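Local coordinates for uncharacterized conserved protein (PDB 2QSD) that is of unknown function but belongs to the DUF1543 family, its chain carrying two regions assigned to that family, at residues 36-39 against 40-43. Residues are numbered along the deposited sequence; the frame is centred on the assembly and turned at random.
Sequences SMEE and TYPA
Thr40 grips the carbonyl oxygen of Met37 twice, with its hydroxyl and with its own backbone N-H. The hydroxyl bond, 2.6 Å from Thr40 OG1 to Met37 O, lies in the carbonyl plane, whereas the amide comes from well above that plane, Thr40 N being 3.0 Å from Met37 O. With chi1 at 70°, OG1 sits between the backbone N and the carbonyl carbon of Thr40, which turns it back onto the oxygen its own amide already holds. Tyr41 lies across the same turn: CA of Glu38 stands over the centre of its ring, 3.8 Å from the centroid, a CH-pi contact, and Glu38 CG reaches ring atom CE2. Selenomethionine Met37 meets the ring differently, its CE 3.7 Å from Tyr41 CE1, at the ring edge and near its plane. Its chain, bent at chi2 and chi3, also brings CE over to Thr40 OG1. Without the ring, as with an alanine at Tyr41, the CA of Glu38 would probably lose its aromatic cover and the methyl of Met37 one of its neighbours. The amide bond from Thr40 back to Met37 closes a type I beta turn, with Glu38 and Glu39 at its corners, leading from strand 26-34 into the short helix 41-47. Ser36, just ahead of the turn, bonds Glu39 within it, OG to OE2 3.1 Å, at the anti lone pair of that oxygen. Farther out, Thr40 rests on Phe11 and Val32 and Met37 on Val13, setting the turn against the sheet, while Tyr41 touches Leu178 and Pro179.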
ATOM      1  N   SER A  36     -11.408  23.886   4.340  1.00 56.87           N
ATOM      2  CA  SER A  36     -10.134  23.618   4.989  1.00 54.10           C
ATOM      3  C   SER A  36      -9.878  22.120   5.002  1.00 52.01           C
ATOM      4  O   SER A  36     -10.766  21.326   4.693  1.00 51.15           O
ATOM      5  CB  SER A  36     -10.125  24.172   6.418  1.00 51.50           C
ATOM      6  OG  SER A  36     -11.099  23.533   7.230  1.00 59.84           O
HETATM    7  N   MSE A  37      -8.657  21.752   5.367  1.00 52.58           N
HETATM    8  CA  MSE A  37      -8.241  20.367   5.464  1.00 46.04           C
HETATM    9  C   MSE A  37      -9.024  19.610   6.551  1.00 55.59           C
HETATM   10  O   MSE A  37      -9.561  18.527   6.289  1.00 52.83           O
HETATM   11  CB  MSE A  37      -6.733  20.328   5.707  1.00 49.10           C
HETATM   12  CG  MSE A  37      -6.070  18.979   5.509  1.00 69.36           C
HETATM   13 SE   MSE A  37      -6.611  17.918   3.950  1.00 75.64          SE
HETATM   14  CE  MSE A  37      -6.917  16.399   5.065  1.00 44.96           C
ATOM     15  N   GLU A  38      -9.124  20.209   7.743  1.00 53.74           N
ATOM     16  CA  GLU A  38      -9.855  19.632   8.883  1.00 54.87           C
ATOM     17  C   GLU A  38     -11.338  19.405   8.609  1.00 52.23           C
ATOM     18  O   GLU A  38     -11.962  18.549   9.228  1.00 57.76           O
ATOM     19  CB  GLU A  38      -9.713  20.514  10.130  1.00 54.53           C
ATOM     20  CG  GLU A  38      -8.317  20.546  10.734  1.00 58.88           C
ATOM     21  CD  GLU A  38      -8.265  21.234  12.094  1.00 63.84           C
ATOM     22  OE1 GLU A  38      -9.219  21.969  12.449  1.00 61.29           O
ATOM     23  OE2 GLU A  38      -7.256  21.038  12.812  1.00 61.90           O
ATOM     24  N   GLU A  39     -11.901  20.171   7.681  1.00 52.97           N
ATOM     25  CA  GLU A  39     -13.306  20.010   7.323  1.00 59.24           C
ATOM     26  C   GLU A  39     -13.551  18.881   6.323  1.00 52.75           C
ATOM     27  O   GLU A  39     -14.693  18.620   5.953  1.00 53.79           O
ATOM     28  CB  GLU A  39     -13.902  21.334   6.833  1.00 56.79           C
ATOM     29  CG  GLU A  39     -14.159  22.328   7.964  1.00 65.21           C
ATOM     30  CD  GLU A  39     -14.787  23.618   7.480  1.00 77.32           C
ATOM     31  OE1 GLU A  39     -16.024  23.652   7.311  1.00 92.13           O
ATOM     32  OE2 GLU A  39     -14.043  24.601   7.278  1.00 87.67           O
ATOM     33  N   THR A  40     -12.483  18.210   5.897  1.00 52.01           N
ATOM     34  CA  THR A  40     -12.609  17.061   5.002  1.00 47.90           C
ATOM     35  C   THR A  40     -12.509  15.731   5.755  1.00 47.75           C
ATOM     36  O   THR A  40     -12.702  14.663   5.158  1.00 40.38           O
ATOM     37  CB  THR A  40     -11.562  17.080   3.869  1.00 46.94           C
ATOM     38  OG1 THR A  40     -10.258  16.824   4.405  1.00 47.44           O
ATOM     39  CG2 THR A  40     -11.567  18.414   3.124  1.00 43.50           C
ATOM     40  N   TYR A  41     -12.222  15.807   7.057  1.00 40.28           N
ATOM     41  CA  TYR A  41     -12.024  14.616   7.894  1.00 42.79           C
ATOM     42  C   TYR A  41     -13.178  13.599   7.864  1.00 46.74           C
ATOM     43  O   TYR A  41     -12.908  12.406   7.729  1.00 49.12           O
ATOM     44  CB  TYR A  41     -11.619  14.973   9.334  1.00 41.24           C
ATOM     45  CG  TYR A  41     -10.222  15.547   9.494  1.00 48.93           C
ATOM     46  CD1 TYR A  41      -9.293  15.506   8.447  1.00 51.24           C
ATOM     47  CD2 TYR A  41      -9.812  16.100  10.713  1.00 49.93           C
ATOM     48  CE1 TYR A  41      -8.013  16.023   8.598  1.00 41.02           C
ATOM     49  CE2 TYR A  41      -8.518  16.618  10.876  1.00 39.61           C
ATOM     50  CZ  TYR A  41      -7.631  16.574   9.808  1.00 43.71           C
ATOM     51  OH  TYR A  41      -6.358  17.073   9.934  1.00 54.98           O
ATOM     52  N   PRO A  42     -14.455  14.051   7.990  1.00 52.49           N
ATOM     53  CA  PRO A  42     -15.563  13.098   7.809  1.00 50.69           C
ATOM     54  C   PRO A  42     -15.552  12.357   6.476  1.00 48.87           C
ATOM     55  O   PRO A  42     -15.823  11.154   6.442  1.00 53.23           O
ATOM     56  CB  PRO A  42     -16.808  13.994   7.896  1.00 45.84           C
ATOM     57  CG  PRO A  42     -16.390  15.105   8.776  1.00 50.95           C
ATOM     58  CD  PRO A  42     -14.974  15.387   8.356  1.00 52.42           C
ATOM     59  N   ALA A  43     -15.228  13.071   5.400  1.00 43.41           N
ATOM     60  CA  ALA A  43     -15.204  12.494   4.066  1.00 40.73           C
ATOM     61  C   ALA A  43     -14.015  11.561   3.871  1.00 42.09           C
ATOM     62  O   ALA A  43     -14.088  10.619   3.085  1.00 51.36           O
ATOM     63  CB  ALA A  43     -15.207  13.588   3.010  1.00 37.81           C
TER